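Local coordinates for protein transcriptional regulator KdgR (Pseudomonas aeruginosa, PDB 5Y6I) that probably binds DNA as a transcription factor of the IclR family, pairing a winged helix-turn-helix domain with a C-terminal regulatory domain, at residues His53-Ala65 against His73-Leu85. Sequence-based numbering, arbitrary orientation.
Sequences HRYLQALIASGFA and HYSLGREALRVGL
The Tyr74 ring carries Leu56 on one face, with CD1 of Leu56 3.4 Å from the ring centroid and almost on its normal, while Ile60 brings its CD1 to the edge, 3.7 Å from CE1 of Tyr74. With CG anti to its carbonyl carbon (chi1 -65°), Tyr74 reaches from strand 74-76 to helix 49-61; branched aliphatic side chains suit this place because their methyls fit face and rim. The flat Phe64 ring offers CB of Glu79 a broad face, 3.6 Å from its centroid; Ser62 CB lies in plane at the edge, and branched Val83 brings CG2 obliquely to CE2 and CZ. Glu79 gives the ring its aliphatic root, then bends at chi2 to carry its carboxylate over a face of the Arg82 guanidinium, a long, purely electrostatic pairing.

Gly63, whose positive phi closes helix 49-61 in a Schellman motif, accepts a hydrogen bond at O from Glu79 N (3.2 Å). Phe64 O takes another from Gly77 N (2.9 Å), straight at the hydrogen though the donor stands above the carbonyl plane. Gly77, the N-cap of helix 78-88 (whose Ala80 packs on Val83 of the second subunit), lies against the backbone of 53-65, a place suiting a residue without a side chain.

Apolar ring contacts hold both ends: Tyr74 fastens the wing strand to the putative recognition helix 49-61, while backbone bonds from Gly63 and Phe64 fix where helix 78-88 starts.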
loop_
_atom_site.group_PDB
_atom_site.type_symbol
_atom_site.label_atom_id
_atom_site.label_comp_id
_atom_site.label_asym_id
_atom_site.label_seq_id
_atom_site.Cartn_x
_atom_site.Cartn_y
_atom_site.Cartn_z
ATOM N N HIS A 53 8.512 -1.897 -30.077
ATOM C CA HIS A 53 8.764 -0.486 -30.356
ATOM C C HIS A 53 7.500 0.239 -30.802
ATOM O O HIS A 53 7.280 1.388 -30.406
ATOM C CB HIS A 53 9.858 -0.312 -31.411
ATOM C CG HIS A 53 9.966 1.095 -31.901
ATOM N ND1 HIS A 53 10.737 2.042 -31.265
ATOM C CD2 HIS A 53 9.342 1.734 -32.915
ATOM C CE1 HIS A 53 10.603 3.201 -31.885
ATOM N NE2 HIS A 53 9.764 3.039 -32.891
ATOM N N ARG A 54 6.650 -0.413 -31.600
ATOM C CA ARG A 54 5.434 0.240 -32.073
ATOM C C ARG A 54 4.503 0.560 -30.915
ATOM O O ARG A 54 4.020 1.693 -30.792
ATOM C CB ARG A 54 4.722 -0.633 -33.112
ATOM C CG ARG A 54 3.964 0.194 -34.139
ATOM C CD ARG A 54 3.577 -0.607 -35.367
ATOM N NE ARG A 54 4.602 -1.566 -35.778
ATOM C CZ ARG A 54 4.362 -2.864 -35.941
ATOM N NH1 ARG A 54 3.136 -3.331 -35.718
ATOM N NH2 ARG A 54 5.335 -3.691 -36.322
ATOM N N TYR A 55 4.255 -0.426 -30.041
ATOM C CA TYR A 55 3.349 -0.208 -28.914
ATOM C C TYR A 55 3.984 0.654 -27.836
ATOM O O TYR A 55 3.266 1.361 -27.121
ATOM C CB TYR A 55 2.890 -1.540 -28.317
ATOM C CG TYR A 55 1.855 -2.268 -29.142
ATOM C CD1 TYR A 55 2.239 -3.149 -30.144
ATOM C CD2 TYR A 55 0.496 -2.074 -28.919
ATOM C CE1 TYR A 55 1.306 -3.812 -30.903
ATOM C CE2 TYR A 55 -0.448 -2.726 -29.680
ATOM C CZ TYR A 55 -0.036 -3.600 -30.672
ATOM O OH TYR A 55 -0.964 -4.274 -31.437
ATOM N N LEU A 56 5.314 0.605 -27.695
ATOM C CA LEU A 56 5.999 1.553 -26.816
ATOM C C LEU A 56 5.601 2.985 -27.158
ATOM O O LEU A 56 5.180 3.750 -26.281
ATOM C CB LEU A 56 7.520 1.371 -26.906
ATOM C CG LEU A 56 8.170 0.510 -25.809
ATOM C CD1 LEU A 56 9.668 0.292 -26.034
ATOM C CD2 LEU A 56 7.940 1.117 -24.412
ATOM N N GLN A 57 5.671 3.343 -28.445
ATOM C CA GLN A 57 5.295 4.686 -28.884
ATOM C C GLN A 57 3.917 5.083 -28.356
ATOM O O GLN A 57 3.749 6.174 -27.797
ATOM C CB GLN A 57 5.336 4.767 -30.411
ATOM C CG GLN A 57 6.701 4.448 -31.010
ATOM C CD GLN A 57 7.827 5.210 -30.343
ATOM O OE1 GLN A 57 8.612 4.643 -29.578
ATOM N NE2 GLN A 57 7.915 6.503 -30.633
ATOM N N ALA A 58 2.922 4.202 -28.502
ATOM C CA ALA A 58 1.591 4.497 -27.969
ATOM C C ALA A 58 1.634 4.723 -26.458
ATOM O O ALA A 58 1.052 5.690 -25.947
ATOM C CB ALA A 58 0.621 3.362 -28.303
ATOM N N LEU A 59 2.314 3.831 -25.726
ATOM C CA LEU A 59 2.385 3.964 -24.270
ATOM C C LEU A 59 3.114 5.232 -23.844
ATOM O O LEU A 59 2.827 5.767 -22.771
ATOM C CB LEU A 59 3.053 2.739 -23.629
ATOM C CG LEU A 59 2.484 1.323 -23.857
ATOM C CD1 LEU A 59 3.405 0.254 -23.297
ATOM C CD2 LEU A 59 1.071 1.172 -23.266
ATOM N N ILE A 60 4.045 5.734 -24.657
ATOM C CA ILE A 60 4.689 7.005 -24.328
ATOM C C ILE A 60 3.730 8.175 -24.587
ATOM O O ILE A 60 3.634 9.109 -23.778
ATOM C CB ILE A 60 6.016 7.152 -25.105
ATOM C CG1 ILE A 60 6.912 5.913 -24.915
ATOM C CG2 ILE A 60 6.754 8.427 -24.680
ATOM C CD1 ILE A 60 8.281 5.970 -25.687
ATOM N N ALA A 61 3.005 8.140 -25.712
ATOM C CA ALA A 61 1.932 9.105 -25.942
ATOM C C ALA A 61 0.952 9.135 -24.776
ATOM O O ALA A 61 0.670 10.196 -24.211
ATOM C CB ALA A 61 1.193 8.772 -27.238
ATOM N N SER A 62 0.425 7.972 -24.390
ATOM C CA SER A 62 -0.581 7.933 -23.334
ATOM C C SER A 62 -0.025 8.291 -21.952
ATOM O O SER A 62 -0.791 8.288 -20.977
ATOM C CB SER A 62 -1.224 6.550 -23.299
ATOM O OG SER A 62 -0.236 5.552 -23.130
ATOM N N GLY A 63 1.265 8.612 -21.842
ATOM C CA GLY A 63 1.875 8.916 -20.569
ATOM C C GLY A 63 2.184 7.711 -19.713
ATOM O O GLY A 63 2.765 7.874 -18.632
ATOM N N PHE A 64 1.810 6.509 -20.152
ATOM C CA PHE A 64 2.042 5.309 -19.367
ATOM C C PHE A 64 3.500 4.883 -19.381
ATOM O O PHE A 64 3.898 4.060 -18.544
ATOM C CB PHE A 64 1.125 4.172 -19.857
ATOM C CG PHE A 64 -0.246 4.180 -19.207
ATOM C CD1 PHE A 64 -1.271 4.922 -19.736
ATOM C CD2 PHE A 64 -0.489 3.463 -18.055
ATOM C CE1 PHE A 64 -2.515 4.948 -19.136
ATOM C CE2 PHE A 64 -1.732 3.489 -17.450
ATOM C CZ PHE A 64 -2.748 4.237 -18.000
ATOM N N ALA A 65 4.306 5.454 -20.278
ATOM C CA ALA A 65 5.735 5.180 -20.315
ATOM C C ALA A 65 6.474 6.441 -20.739
ATOM O O ALA A 65 5.890 7.364 -21.318
ATOM C CB ALA A 65 6.055 4.013 -21.248
ATOM N N HIS A 73 16.602 5.109 -22.171
ATOM C CA HIS A 73 15.971 3.960 -21.549
ATOM C C HIS A 73 14.484 4.211 -21.372
ATOM O O HIS A 73 14.043 5.355 -21.215
ATOM C CB HIS A 73 16.614 3.656 -20.197
ATOM C CG HIS A 73 17.937 2.964 -20.300
ATOM N ND1 HIS A 73 19.031 3.339 -19.548
ATOM C CD2 HIS A 73 18.341 1.917 -21.055
ATOM C CE1 HIS A 73 20.055 2.558 -19.841
ATOM N NE2 HIS A 73 19.665 1.690 -20.756
ATOM N N TYR A 74 13.713 3.119 -21.398
ATOM C CA TYR A 74 12.267 3.160 -21.217
ATOM C C TYR A 74 11.915 2.892 -19.768
ATOM O O TYR A 74 12.504 2.016 -19.129
ATOM C CB TYR A 74 11.568 2.124 -22.107
ATOM C CG TYR A 74 11.732 2.400 -23.582
ATOM C CD1 TYR A 74 10.981 3.394 -24.217
ATOM C CD2 TYR A 74 12.651 1.688 -24.337
ATOM C CE1 TYR A 74 11.144 3.658 -25.577
ATOM C CE2 TYR A 74 12.824 1.948 -25.696
ATOM C CZ TYR A 74 12.075 2.926 -26.305
ATOM O OH TYR A 74 12.269 3.154 -27.649
ATOM N N SER A 75 10.935 3.632 -19.262
ATOM C CA SER A 75 10.480 3.442 -17.897
ATOM C C SER A 75 9.004 3.798 -17.817
ATOM O O SER A 75 8.389 4.230 -18.794
ATOM C CB SER A 75 11.308 4.289 -16.934
ATOM O OG SER A 75 11.453 5.602 -17.452
ATOM N N LEU A 76 8.436 3.637 -16.628
ATOM C CA LEU A 76 7.018 3.889 -16.465
ATOM C C LEU A 76 6.750 5.376 -16.430
ATOM O O LEU A 76 7.517 6.148 -15.849
ATOM C CB LEU A 76 6.497 3.232 -15.199
ATOM C CG LEU A 76 6.643 1.718 -15.220
ATOM C CD1 LEU A 76 6.686 1.147 -13.802
ATOM C CD2 LEU A 76 5.504 1.131 -16.012
ATOM N N GLY A 77 5.656 5.778 -17.073
ATOM C CA GLY A 77 5.237 7.160 -17.044
ATOM C C GLY A 77 4.419 7.493 -15.808
ATOM O O GLY A 77 4.113 6.644 -14.964
ATOM N N ARG A 78 4.058 8.776 -15.712
ATOM C CA ARG A 78 3.224 9.240 -14.612
ATOM C C ARG A 78 1.829 8.630 -14.658
ATOM O O ARG A 78 1.204 8.449 -13.605
ATOM C CB ARG A 78 3.127 10.760 -14.621
ATOM C CG ARG A 78 4.248 11.471 -13.901
ATOM C CD ARG A 78 4.421 10.994 -12.474
ATOM N NE ARG A 78 5.783 11.251 -12.022
ATOM C CZ ARG A 78 6.804 10.426 -12.237
ATOM N NH1 ARG A 78 8.018 10.744 -11.804
ATOM N NH2 ARG A 78 6.616 9.283 -12.889
ATOM N N GLU A 79 1.315 8.314 -15.851
ATOM C CA GLU A 79 0.054 7.579 -15.913
ATOM C C GLU A 79 0.178 6.213 -15.255
ATOM O O GLU A 79 -0.755 5.746 -14.592
ATOM C CB GLU A 79 -0.410 7.431 -17.357
ATOM C CG GLU A 79 -1.181 8.627 -17.843
ATOM C CD GLU A 79 -2.166 9.109 -16.806
ATOM O OE1 GLU A 79 -2.878 8.268 -16.204
ATOM O OE2 GLU A 79 -2.215 10.330 -16.574
ATOM N N ALA A 80 1.322 5.555 -15.424
ATOM C CA ALA A 80 1.551 4.305 -14.717
ATOM C C ALA A 80 1.507 4.525 -13.212
ATOM O O ALA A 80 0.922 3.724 -12.472
ATOM C CB ALA A 80 2.895 3.705 -15.139
ATOM N N LEU A 81 2.112 5.615 -12.742
ATOM C CA LEU A 81 2.126 5.887 -11.312
ATOM C C LEU A 81 0.725 6.186 -10.787
ATOM O O LEU A 81 0.356 5.736 -9.699
ATOM C CB LEU A 81 3.075 7.059 -11.022
ATOM C CG LEU A 81 3.070 7.640 -9.605
ATOM C CD1 LEU A 81 3.380 6.568 -8.585
ATOM C CD2 LEU A 81 4.049 8.809 -9.485
ATOM N N ARG A 82 -0.069 6.953 -11.529
ATOM C CA ARG A 82 -1.334 7.418 -10.969
ATOM C C ARG A 82 -2.351 6.285 -10.863
ATOM O O ARG A 82 -3.105 6.214 -9.879
ATOM C CB ARG A 82 -1.881 8.568 -11.795
ATOM C CG ARG A 82 -1.079 9.846 -11.573
ATOM C CD ARG A 82 -1.466 10.972 -12.506
ATOM N NE ARG A 82 -0.428 11.251 -13.492
ATOM C CZ ARG A 82 -0.401 12.349 -14.236
ATOM N NH1 ARG A 82 0.573 12.542 -15.122
ATOM N NH2 ARG A 82 -1.359 13.257 -14.089
ATOM N N VAL A 83 -2.392 5.397 -11.864
ATOM C CA VAL A 83 -3.229 4.201 -11.774
ATOM C C VAL A 83 -2.792 3.348 -10.593
ATOM O O VAL A 83 -3.618 2.891 -9.783
ATOM C CB VAL A 83 -3.171 3.399 -13.088
ATOM C CG1 VAL A 83 -3.722 1.972 -12.889
ATOM C CG2 VAL A 83 -3.907 4.135 -14.200
ATOM N N GLY A 84 -1.480 3.121 -10.486
ATOM C CA GLY A 84 -0.949 2.315 -9.401
ATOM C C GLY A 84 -1.276 2.869 -8.029
ATOM O O GLY A 84 -1.626 2.115 -7.118
ATOM N N LEU A 85 -1.176 4.190 -7.860
ATOM C CA LEU A 85 -1.515 4.773 -6.563
ATOM C C LEU A 85 -3.007 4.687 -6.281
ATOM O O LEU A 85 -3.415 4.674 -5.109
ATOM C CB LEU A 85 -1.068 6.233 -6.477
ATOM C CG LEU A 85 0.423 6.584 -6.559
ATOM C CD1 LEU A 85 0.579 8.102 -6.562
ATOM C CD2 LEU A 85 1.244 5.956 -5.436
#